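Local coordinates for protein heat-inducible transcription repressor HrcA (Thermotoga maritima, PDB 1STZ) that probably represses the class I heat shock operons grpE-dnaK-dnaJ and groELS as a DNA-binding negative regulator of their transcription, at residues A[287-292]-A[303-308]; A[257-262]-A[279-284]; A[148-153]-A[189-194]; A[115-120]-A[137-142]. All coordinates share one frame; numbering follows the deposited sequence.

Contact 1. Residues A[287-292]-A[303-308]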
# COMPACT_ATOMS: atom_id res chain seq x y z
N PHE A 287 -24.25 -17.59 -2.57
CA PHE A 287 -23.04 -16.93 -3.10
C PHE A 287 -23.28 -16.21 -4.42
O PHE A 287 -24.27 -16.45 -5.11
CB PHE A 287 -21.96 -17.99 -3.35
CG PHE A 287 -21.46 -18.64 -2.09
CD1 PHE A 287 -22.01 -19.85 -1.64
CD2 PHE A 287 -20.46 -18.06 -1.36
CE1 PHE A 287 -21.56 -20.45 -0.49
CE2 PHE A 287 -20.00 -18.67 -0.17
CZ PHE A 287 -20.53 -19.85 0.25
N ALA A 288 -22.37 -15.29 -4.72
CA ALA A 288 -22.10 -14.79 -6.06
C ALA A 288 -20.62 -15.13 -6.39
O ALA A 288 -19.75 -15.12 -5.49
CB ALA A 288 -22.31 -13.31 -6.11
N VAL A 289 -20.35 -15.45 -7.65
CA VAL A 289 -18.98 -15.65 -8.13
C VAL A 289 -18.65 -14.76 -9.30
O VAL A 289 -19.35 -14.80 -10.29
CB VAL A 289 -18.73 -17.05 -8.73
CG1 VAL A 289 -17.28 -17.48 -8.49
CG2 VAL A 289 -19.74 -18.03 -8.31
N PHE A 290 -17.59 -14.00 -9.20
CA PHE A 290 -16.97 -13.36 -10.36
C PHE A 290 -15.93 -14.30 -10.92
O PHE A 290 -15.16 -14.91 -10.19
CB PHE A 290 -16.31 -12.04 -9.99
CG PHE A 290 -17.27 -10.90 -9.86
CD1 PHE A 290 -17.92 -10.67 -8.70
CD2 PHE A 290 -17.52 -10.07 -10.94
CE1 PHE A 290 -18.83 -9.62 -8.57
CE2 PHE A 290 -18.42 -9.01 -10.81
CZ PHE A 290 -19.06 -8.79 -9.63
N SER A 291 -15.91 -14.44 -12.23
CA SER A 291 -14.91 -15.25 -12.86
C SER A 291 -14.40 -14.58 -14.13
O SER A 291 -15.07 -13.72 -14.73
CB SER A 291 -15.46 -16.64 -13.14
OG SER A 291 -16.50 -16.60 -14.11
N GLY A 292 -13.20 -14.98 -14.52
CA GLY A 292 -12.53 -14.45 -15.69
C GLY A 292 -11.18 -15.15 -15.85
O GLY A 292 -10.77 -15.92 -14.99
N SER A 303 -7.82 -19.40 -14.96
CA SER A 303 -9.01 -18.71 -14.49
C SER A 303 -8.85 -18.20 -13.04
O SER A 303 -8.10 -18.75 -12.23
CB SER A 303 -10.21 -19.65 -14.59
OG SER A 303 -10.40 -20.00 -15.95
N VAL A 304 -9.57 -17.12 -12.75
CA VAL A 304 -9.67 -16.52 -11.43
C VAL A 304 -11.13 -16.51 -10.99
O VAL A 304 -12.01 -16.19 -11.78
CB VAL A 304 -9.17 -15.07 -11.44
CG1 VAL A 304 -9.21 -14.46 -10.05
CG2 VAL A 304 -7.76 -15.00 -12.01
N TYR A 305 -11.37 -16.85 -9.73
CA TYR A 305 -12.70 -16.89 -9.14
C TYR A 305 -12.73 -16.11 -7.84
O TYR A 305 -11.85 -16.27 -7.00
CB TYR A 305 -13.11 -18.33 -8.84
CG TYR A 305 -13.07 -19.23 -10.04
CD1 TYR A 305 -11.90 -19.85 -10.42
CD2 TYR A 305 -14.21 -19.46 -10.80
CE1 TYR A 305 -11.86 -20.69 -11.53
CE2 TYR A 305 -14.18 -20.28 -11.91
CZ TYR A 305 -13.00 -20.89 -12.27
OH TYR A 305 -12.97 -21.74 -13.36
N LEU A 306 -13.73 -15.24 -7.70
CA LEU A 306 -14.04 -14.54 -6.45
C LEU A 306 -15.44 -14.97 -5.96
O LEU A 306 -16.45 -14.70 -6.62
CB LEU A 306 -14.08 -13.04 -6.73
CG LEU A 306 -13.91 -11.99 -5.64
CD1 LEU A 306 -14.90 -10.87 -5.81
CD2 LEU A 306 -13.89 -12.50 -4.22
N PHE A 307 -15.49 -15.57 -4.80
CA PHE A 307 -16.74 -15.98 -4.18
C PHE A 307 -17.01 -15.06 -3.00
O PHE A 307 -16.14 -14.85 -2.17
CB PHE A 307 -16.65 -17.42 -3.67
CG PHE A 307 -16.50 -18.43 -4.75
CD1 PHE A 307 -15.24 -18.88 -5.12
CD2 PHE A 307 -17.61 -18.99 -5.35
CE1 PHE A 307 -15.10 -19.86 -6.12
CE2 PHE A 307 -17.47 -19.94 -6.33
CZ PHE A 307 -16.20 -20.37 -6.72
N THR A 308 -18.22 -14.51 -2.94
CA THR A 308 -18.68 -13.76 -1.79
C THR A 308 -20.08 -14.18 -1.49
O THR A 308 -20.69 -14.88 -2.29
CB THR A 308 -18.69 -12.23 -2.09
OG1 THR A 308 -19.54 -11.96 -3.22
CG2 THR A 308 -17.31 -11.72 -2.52
O HOH W 1 -18.76 -12.00 -5.90

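Contact 2. Residues A[257-262]-A[279-284]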
# COMPACT_ATOMS: atom_id res chain seq x y z
N VAL A 257 -15.80 -26.37 -4.90
CA VAL A 257 -14.64 -25.73 -5.46
C VAL A 257 -13.52 -26.70 -5.91
O VAL A 257 -12.68 -26.33 -6.72
CB VAL A 257 -14.17 -24.70 -4.39
CG1 VAL A 257 -12.72 -24.78 -4.08
CG2 VAL A 257 -14.68 -23.30 -4.74
N LYS A 258 -13.52 -27.92 -5.37
CA LYS A 258 -12.61 -28.98 -5.81
C LYS A 258 -13.01 -29.62 -7.14
O LYS A 258 -12.22 -30.34 -7.75
CB LYS A 258 -12.53 -30.11 -4.76
CG LYS A 258 -12.03 -29.69 -3.36
CD LYS A 258 -12.27 -30.82 -2.34
CE LYS A 258 -12.20 -30.33 -0.89
NZ LYS A 258 -10.81 -29.81 -0.53
N ASP A 259 -14.27 -29.42 -7.55
CA ASP A 259 -14.79 -29.96 -8.80
C ASP A 259 -14.37 -29.03 -9.96
O ASP A 259 -15.02 -28.01 -10.22
CB ASP A 259 -16.32 -30.07 -8.71
CG ASP A 259 -16.94 -30.84 -9.87
OD1 ASP A 259 -18.04 -31.42 -9.67
OD2 ASP A 259 -16.42 -30.93 -11.01
N GLN A 260 -13.27 -29.38 -10.64
CA GLN A 260 -12.73 -28.51 -11.70
C GLN A 260 -13.67 -28.35 -12.90
O GLN A 260 -13.77 -27.27 -13.44
CB GLN A 260 -11.35 -28.95 -12.19
CG GLN A 260 -10.61 -27.75 -12.78
CD GLN A 260 -9.39 -28.10 -13.58
OE1 GLN A 260 -9.34 -29.14 -14.26
NE2 GLN A 260 -8.39 -27.23 -13.53
N LYS A 261 -14.33 -29.42 -13.29
CA LYS A 261 -15.33 -29.39 -14.34
C LYS A 261 -16.44 -28.38 -14.02
O LYS A 261 -16.84 -27.61 -14.88
CB LYS A 261 -15.93 -30.79 -14.51
CG LYS A 261 -16.22 -31.19 -15.95
CD LYS A 261 -15.03 -31.92 -16.61
CE LYS A 261 -15.47 -33.21 -17.32
NZ LYS A 261 -15.95 -34.29 -16.39
N PHE A 262 -16.92 -28.37 -12.78
CA PHE A 262 -17.85 -27.36 -12.32
C PHE A 262 -17.25 -25.95 -12.35
O PHE A 262 -17.88 -25.03 -12.86
CB PHE A 262 -18.37 -27.71 -10.92
CG PHE A 262 -19.18 -26.63 -10.31
CD1 PHE A 262 -20.43 -26.30 -10.82
CD2 PHE A 262 -18.70 -25.92 -9.22
CE1 PHE A 262 -21.19 -25.29 -10.25
CE2 PHE A 262 -19.43 -24.90 -8.67
CZ PHE A 262 -20.69 -24.59 -9.18
N ILE A 279 -25.41 -19.90 -10.48
CA ILE A 279 -24.22 -20.73 -10.25
C ILE A 279 -24.42 -22.18 -10.73
O ILE A 279 -23.53 -22.77 -11.32
CB ILE A 279 -23.80 -20.66 -8.76
CG1 ILE A 279 -23.36 -19.24 -8.42
CG2 ILE A 279 -22.65 -21.65 -8.44
CD1 ILE A 279 -22.90 -19.06 -6.98
N GLY A 280 -25.60 -22.72 -10.49
CA GLY A 280 -25.97 -24.01 -11.01
C GLY A 280 -26.02 -25.12 -9.99
O GLY A 280 -26.33 -26.25 -10.36
N ARG A 281 -25.73 -24.83 -8.72
CA ARG A 281 -25.85 -25.85 -7.66
C ARG A 281 -26.50 -25.23 -6.46
O ARG A 281 -26.02 -24.20 -5.95
CB ARG A 281 -24.47 -26.40 -7.30
CG ARG A 281 -23.86 -27.22 -8.44
CD ARG A 281 -22.76 -28.18 -8.04
NE ARG A 281 -22.44 -29.05 -9.18
CZ ARG A 281 -21.27 -29.63 -9.41
NH1 ARG A 281 -20.27 -29.48 -8.58
NH2 ARG A 281 -21.10 -30.39 -10.50
N LYS A 282 -27.61 -25.83 -6.02
CA LYS A 282 -28.41 -25.30 -4.91
C LYS A 282 -27.58 -25.07 -3.63
O LYS A 282 -27.83 -24.14 -2.90
CB LYS A 282 -29.58 -26.24 -4.58
CG LYS A 282 -30.76 -26.11 -5.51
CD LYS A 282 -31.42 -24.73 -5.43
CE LYS A 282 -32.88 -24.73 -5.90
NZ LYS A 282 -33.00 -24.61 -7.39
N LYS A 283 -26.60 -25.92 -3.38
CA LYS A 283 -25.77 -25.80 -2.18
C LYS A 283 -24.98 -24.48 -2.12
O LYS A 283 -24.57 -24.05 -1.04
CB LYS A 283 -24.80 -26.98 -2.09
CG LYS A 283 -25.49 -28.26 -1.66
CD LYS A 283 -24.47 -29.39 -1.45
CE LYS A 283 -25.08 -30.60 -0.74
NZ LYS A 283 -26.52 -30.41 -0.36
N LEU A 284 -24.81 -23.85 -3.27
CA LEU A 284 -24.09 -22.60 -3.39
C LEU A 284 -24.99 -21.38 -3.66
O LEU A 284 -24.50 -20.31 -4.02
CB LEU A 284 -23.01 -22.74 -4.47
CG LEU A 284 -22.04 -23.94 -4.31
CD1 LEU A 284 -21.19 -24.11 -5.53
CD2 LEU A 284 -21.15 -23.74 -3.09

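Contact 3. Residues A[148-153]-A[189-194]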
# COMPACT_ATOMS: atom_id res chain seq x y z
N LEU A 148 13.35 -23.72 -19.16
CA LEU A 148 14.28 -23.06 -20.11
C LEU A 148 15.72 -23.10 -19.62
O LEU A 148 16.65 -23.01 -20.42
CB LEU A 148 13.86 -21.60 -20.33
CG LEU A 148 12.41 -21.36 -20.75
CD1 LEU A 148 12.08 -19.89 -20.77
CD2 LEU A 148 12.12 -21.98 -22.11
N ARG A 149 15.90 -23.22 -18.31
CA ARG A 149 17.23 -23.22 -17.69
C ARG A 149 17.18 -23.61 -16.21
O ARG A 149 16.23 -23.27 -15.52
CB ARG A 149 17.83 -21.81 -17.79
CG ARG A 149 19.23 -21.66 -17.27
CD ARG A 149 19.82 -20.30 -17.58
NE ARG A 149 20.98 -20.00 -16.75
CZ ARG A 149 21.37 -18.78 -16.41
NH1 ARG A 149 20.68 -17.72 -16.83
NH2 ARG A 149 22.44 -18.61 -15.64
N VAL A 150 18.22 -24.29 -15.74
CA VAL A 150 18.34 -24.66 -14.33
C VAL A 150 19.57 -23.98 -13.75
O VAL A 150 20.67 -24.16 -14.25
CB VAL A 150 18.49 -26.18 -14.15
CG1 VAL A 150 18.63 -26.54 -12.67
CG2 VAL A 150 17.31 -26.90 -14.78
N MET A 151 19.37 -23.22 -12.69
CA MET A 151 20.45 -22.49 -12.04
C MET A 151 20.77 -23.11 -10.68
O MET A 151 19.86 -23.37 -9.89
CB MET A 151 20.07 -21.02 -11.85
CG MET A 151 19.83 -20.24 -13.14
SD MET A 151 18.09 -19.83 -13.37
CE MET A 151 17.56 -21.14 -14.13
N LEU A 152 22.05 -23.40 -10.45
CA LEU A 152 22.60 -23.72 -9.13
C LEU A 152 23.69 -22.73 -8.76
O LEU A 152 24.82 -22.89 -9.19
CB LEU A 152 23.24 -25.10 -9.14
CG LEU A 152 22.41 -26.37 -9.23
CD1 LEU A 152 23.36 -27.54 -9.09
CD2 LEU A 152 21.33 -26.45 -8.17
N ILE A 153 23.37 -21.72 -7.96
CA ILE A 153 24.31 -20.64 -7.63
C ILE A 153 24.94 -20.76 -6.23
O ILE A 153 24.26 -20.54 -5.24
CB ILE A 153 23.57 -19.29 -7.74
CG1 ILE A 153 23.08 -19.08 -9.18
CG2 ILE A 153 24.47 -18.14 -7.32
CD1 ILE A 153 21.63 -19.29 -9.33
N ARG A 189 25.49 -28.28 -15.15
CA ARG A 189 25.51 -28.75 -16.52
C ARG A 189 24.66 -29.99 -16.65
O ARG A 189 23.80 -30.06 -17.51
CB ARG A 189 26.93 -29.02 -17.00
CG ARG A 189 27.69 -27.78 -17.37
CD ARG A 189 29.16 -28.05 -17.55
NE ARG A 189 29.93 -26.82 -17.72
CZ ARG A 189 31.17 -26.66 -17.30
NH1 ARG A 189 31.85 -27.64 -16.71
NH2 ARG A 189 31.77 -25.49 -17.50
N GLN A 190 24.90 -30.96 -15.77
CA GLN A 190 24.13 -32.21 -15.74
C GLN A 190 22.64 -31.93 -15.66
O GLN A 190 21.87 -32.49 -16.44
CB GLN A 190 24.55 -33.08 -14.55
CG GLN A 190 23.96 -34.47 -14.58
CD GLN A 190 24.44 -35.35 -13.44
OE1 GLN A 190 24.46 -34.93 -12.28
NE2 GLN A 190 24.79 -36.59 -13.76
N LEU A 191 22.24 -31.07 -14.73
CA LEU A 191 20.83 -30.73 -14.55
C LEU A 191 20.23 -30.12 -15.82
O LEU A 191 19.11 -30.46 -16.21
CB LEU A 191 20.65 -29.77 -13.36
CG LEU A 191 20.94 -30.35 -11.97
CD1 LEU A 191 21.00 -29.24 -10.93
CD2 LEU A 191 19.90 -31.36 -11.59
N ASN A 192 20.98 -29.24 -16.48
CA ASN A 192 20.51 -28.59 -17.71
C ASN A 192 20.37 -29.56 -18.91
O ASN A 192 19.44 -29.43 -19.70
CB ASN A 192 21.39 -27.39 -18.07
CG ASN A 192 20.93 -26.12 -17.39
OD1 ASN A 192 19.87 -25.60 -17.71
ND2 ASN A 192 21.70 -25.64 -16.41
N PHE A 193 21.28 -30.53 -19.01
CA PHE A 193 21.18 -31.57 -20.03
C PHE A 193 19.91 -32.37 -19.86
O PHE A 193 19.24 -32.68 -20.84
CB PHE A 193 22.37 -32.53 -19.95
CG PHE A 193 23.69 -31.91 -20.30
CD1 PHE A 193 24.87 -32.55 -19.93
CD2 PHE A 193 23.77 -30.70 -21.00
CE1 PHE A 193 26.10 -31.99 -20.24
CE2 PHE A 193 25.00 -30.15 -21.33
CZ PHE A 193 26.16 -30.80 -20.95
N LEU A 194 19.59 -32.70 -18.61
CA LEU A 194 18.46 -33.56 -18.27
C LEU A 194 17.11 -32.87 -18.32
O LEU A 194 16.10 -33.50 -18.63
CB LEU A 194 18.64 -34.11 -16.86
CG LEU A 194 19.81 -35.07 -16.66
CD1 LEU A 194 20.03 -35.35 -15.18
CD2 LEU A 194 19.57 -36.38 -17.43

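Contact 4. Residues A[115-120]-A[137-142]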
# COMPACT_ATOMS: atom_id res chain seq x y z
N ASP A 115 9.00 -13.74 -9.88
CA ASP A 115 8.48 -15.07 -9.52
C ASP A 115 6.97 -15.02 -9.76
O ASP A 115 6.26 -14.30 -9.08
CB ASP A 115 8.79 -15.38 -8.04
CG ASP A 115 8.34 -16.79 -7.59
OD1 ASP A 115 7.57 -17.49 -8.29
OD2 ASP A 115 8.73 -17.28 -6.51
N PRO A 116 6.48 -15.77 -10.74
CA PRO A 116 5.05 -15.74 -11.03
C PRO A 116 4.19 -16.18 -9.83
O PRO A 116 3.09 -15.67 -9.69
CB PRO A 116 4.90 -16.69 -12.23
CG PRO A 116 6.11 -17.55 -12.21
CD PRO A 116 7.21 -16.69 -11.64
N GLU A 117 4.71 -17.05 -8.97
CA GLU A 117 3.98 -17.53 -7.80
C GLU A 117 3.71 -16.40 -6.81
O GLU A 117 2.59 -16.27 -6.30
CB GLU A 117 4.72 -18.69 -7.13
CG GLU A 117 4.11 -19.23 -5.85
CD GLU A 117 2.71 -19.82 -6.03
OE1 GLU A 117 1.95 -19.84 -5.03
OE2 GLU A 117 2.36 -20.25 -7.16
N LYS A 118 4.72 -15.57 -6.57
CA LYS A 118 4.58 -14.42 -5.69
C LYS A 118 3.61 -13.36 -6.29
O LYS A 118 2.88 -12.68 -5.55
CB LYS A 118 5.96 -13.82 -5.40
CG LYS A 118 5.95 -12.59 -4.50
CD LYS A 118 5.45 -12.92 -3.09
CE LYS A 118 5.60 -11.71 -2.16
NZ LYS A 118 5.82 -12.12 -0.74
N VAL A 119 3.59 -13.23 -7.61
CA VAL A 119 2.69 -12.29 -8.26
C VAL A 119 1.24 -12.76 -8.08
O VAL A 119 0.38 -11.96 -7.77
CB VAL A 119 2.99 -12.07 -9.76
CG1 VAL A 119 1.91 -11.22 -10.38
CG2 VAL A 119 4.34 -11.39 -9.94
N LEU A 120 0.99 -14.05 -8.26
CA LEU A 120 -0.34 -14.63 -8.04
C LEU A 120 -0.74 -14.50 -6.57
O LEU A 120 -1.90 -14.25 -6.26
CB LEU A 120 -0.39 -16.10 -8.46
CG LEU A 120 -0.13 -16.41 -9.94
CD1 LEU A 120 -0.20 -17.92 -10.20
CD2 LEU A 120 -1.07 -15.64 -10.86
N ILE A 137 -7.19 -18.68 -7.62
CA ILE A 137 -6.48 -18.41 -8.86
C ILE A 137 -5.86 -19.71 -9.36
O ILE A 137 -5.04 -20.31 -8.68
CB ILE A 137 -5.37 -17.37 -8.66
CG1 ILE A 137 -5.95 -16.07 -8.08
CG2 ILE A 137 -4.65 -17.09 -9.99
CD1 ILE A 137 -4.97 -14.95 -7.96
N GLU A 138 -6.24 -20.12 -10.56
CA GLU A 138 -5.63 -21.23 -11.24
C GLU A 138 -4.17 -20.89 -11.64
O GLU A 138 -3.95 -19.94 -12.40
CB GLU A 138 -6.46 -21.59 -12.46
CG GLU A 138 -6.21 -22.97 -13.01
CD GLU A 138 -7.06 -23.29 -14.23
OE1 GLU A 138 -7.54 -22.36 -14.93
OE2 GLU A 138 -7.23 -24.50 -14.51
N ARG A 139 -3.20 -21.64 -11.11
CA ARG A 139 -1.78 -21.53 -11.48
C ARG A 139 -1.57 -21.97 -12.93
O ARG A 139 -2.34 -22.76 -13.46
CB ARG A 139 -0.90 -22.39 -10.55
CG ARG A 139 -0.96 -21.99 -9.09
CD ARG A 139 -0.01 -22.77 -8.18
NE ARG A 139 0.18 -22.09 -6.89
CZ ARG A 139 -0.46 -22.36 -5.76
NH1 ARG A 139 -1.40 -23.30 -5.67
NH2 ARG A 139 -0.16 -21.67 -4.67
N PRO A 140 -0.52 -21.50 -13.59
CA PRO A 140 -0.25 -21.95 -14.95
C PRO A 140 -0.12 -23.47 -14.99
O PRO A 140 0.45 -24.07 -14.07
CB PRO A 140 1.08 -21.26 -15.29
CG PRO A 140 1.13 -20.10 -14.37
CD PRO A 140 0.52 -20.57 -13.10
N ASN A 141 -0.67 -24.10 -16.02
CA ASN A 141 -0.65 -25.55 -16.14
C ASN A 141 0.78 -26.03 -16.35
O ASN A 141 1.48 -25.54 -17.22
CB ASN A 141 -1.55 -25.98 -17.29
CG ASN A 141 -1.96 -27.45 -17.22
OD1 ASN A 141 -1.17 -28.33 -16.83
ND2 ASN A 141 -3.20 -27.73 -17.62
N THR A 142 1.23 -26.96 -15.50
CA THR A 142 2.60 -27.50 -15.58
C THR A 142 2.82 -28.37 -16.81
O THR A 142 3.96 -28.59 -17.21
CB THR A 142 2.96 -28.31 -14.33
OG1 THR A 142 1.98 -29.33 -14.09
CG2 THR A 142 2.94 -27.44 -13.10

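Contact 1. Residues A[287-292]-A[303-308]
Val289 and Phe307 pair side by side in an antiparallel beta hairpin, strands 287-296 and 299-309, in the buried middle of the five-stranded sheet of the C-terminal domain. Three hydrogen-bonded pairs, Ala288 with Thr308, Phe290 with Leu306 and Gly292 with Val304, alternate with two non-hydrogen-bonded ones. In the central pair, Leu306 N gives its hydrogen to Phe290 O at 2.9 Å, nearly straight at 169°. On the face shared by Val289, Ser291, Tyr305 and Phe307, Val289 CG1 sits over one face of the Phe307 ring, offset toward its rim, in a CH-pi contact 3.5 Å from the centroid. Phe307 CG is anti to its own carbonyl carbon (chi1 -66°), which lays the ring alongside the valine. Replacing Phe307 by an alanine would probably leave Val289 CG1 without the ring face it rests on and open a gap beside it. On the other face Phe290 CB meets Leu306 CB at 4.1 Å, while a water donates to Thr308 OG1 and, weakly, to Ala288 O. Helices 116-131 and 314-334 pack against this second face, where Leu306 touches Leu127 and Val304 touches Phe321. Helix 247-256 meets Phe307 through Leu253, and strands 134-138 and 272-275 flank the hairpin.

Contact 2. Residues A[257-262]-A[279-284]
The guanidinium of Arg281 lies flat on one face of the Phe262 ring, centres 4.3 Å apart and planes only 13° from parallel, with Phe262 CD1 over the guanidinium's centre. The arginine chain, extended from CG to NE, runs antiparallel to the phenylalanine side chain and sets CD over the same ring face in a CH-pi contact. At the ring's edge, in its plane, Ile279 CG2 stands 3.6 Å from Phe262 CZ, and Ile279 O lies near that plane, 3.6 Å from Phe262 CE1. Leu284 CD1 closes in obliquely, 3.7 Å from Phe262 CE2. The guanidinium's edge is turned to Asp259: Arg281 NH1 bonds to Asp259 OD1 at 3.2 Å, close to the guanidinium plane but 49° above that of the carboxylate, and NH2 adds a weak bond to the same oxygen. Asp259 OD2 accepts from Phe262 N at 3.2 Å, capping helix 260-266. Arg281 NH1 also forms a salt bridge with Glu256 of helix 247-256. The contact thus joins the start of helix 260-266 to the loop before strand 287-296. The carboxylates of Asp259 and Glu256 would be expected to offset the charge of the guanidinium, and the flat stack is consistent with a cation-pi contribution.

Contact 3. Residues A[148-153]-A[189-194]
Asn192 reaches from its helix to the backbone of Val150 and meets both polar atoms of that residue. Val150 N donates to Asn192 OD1 at 2.9 Å, with an angle of 158° at the hydrogen and the donor tilted out of the carbonyl plane. In return Asn192 ND2 donates to Val150 O at 2.8 Å, in the carbonyl plane and on a lone pair. The amide thereby uses the N-H and C=O that an edge strand could otherwise offer to a further strand. A leucine in place of Asn192 would probably leave Val150 N and Val150 O without these partners and loosen the hold of the helix on the strand. Beside the amide, Leu191 supplies the apolar half: Leu191 CB lies 3.9 Å from Val150 CG1, and the two side chains cross at about a right angle. With CG anti to its carbonyl carbon (chi1 -68°), Leu191 sends CD1 onto Leu152 CD1 at 3.4 Å, tighter than usual for two carbons.

Strand 149-154 is an outermost strand of a three-stranded antiparallel sheet, and helix 184-195 runs nearly antiparallel to it, the axes of the two short segments 7.6 Å apart at an angle of 162°. Further out, Asn192 ND2 has a second acceptor in Glu188 O, one turn back, which helps fix the rotation of the amide, and Glu188 OE2 in turn accepts from Leu152 N. Leu217 and Ile220 of helix 215-224 pack on Leu191, and Phe162 of the next strand touches Val150 and Leu152. Arg149 leaves the backbone away from the helix, and its NH1 bonds to Val155 O of the second subunit.

Contact 4. Residues A[115-120]-A[137-142]
Glu117 and Arg139 form a side-on salt bridge between the first turn of helix 116-131 and the residue just past strand 134-138, in an alpha-beta unit whose chain doubles back after the helix, bringing the end of the strand beside the helix start. The tightly packed part is apolar and centres on the buried Leu120. Leu120 CD2 touches Ile137 CG2 at 4.0 Å, and Leu120 CD1 meets Pro140 CD tip to tip at the same distance. Ile137 CD1 comes within 3.6 Å of Leu120 O. Phe332 of helix 314-334 and Tyr294 of strand 287-296 also pack on Leu120.

The other side is more open, since Glu117 and Arg139 are both partly exposed, and here polar bonds do the holding. Glu117 starts with CG anti to the backbone N (chi1 176°) and then bends at chi2, which swings its carboxylate across to the arginine. Arg139 NH1 is taken up by Glu229 O. Asp115, the N-cap residue, accepts from Glu117 N through OD1. In the bridge, Arg139 NH2 meets Glu117 OE1 at 2.8 Å and Arg139 NE meets Glu117 OE2 at 2.9 Å, both on the syn side of the carboxylate and within 4° of the guanidinium plane.

How the contacts relate
Contacts 1, 2 and 4 gather round the five-stranded sheet, while contact 3 belongs to the separate three-stranded sheet. Contact 1 supplies two strands of the larger sheet, and contact 4 reaches the neighbouring strand 134-138, with centres about 17 Å apart; Ser303 O lies 2.8 Å from Glu138 N, a probable hydrogen bond. Contact 2, centred about 12 Å from contact 1, packs on the hairpin: Ile279 CD1 touches Val289 CG2 at 3.6 Å and Val257 CG2 touches Phe307 CE1 at 3.7 Å. Contact 3 touches none of the others. It stands about 39 Å from contact 1, centre to centre, and its nearest atoms are about 11 Å from those of contact 4.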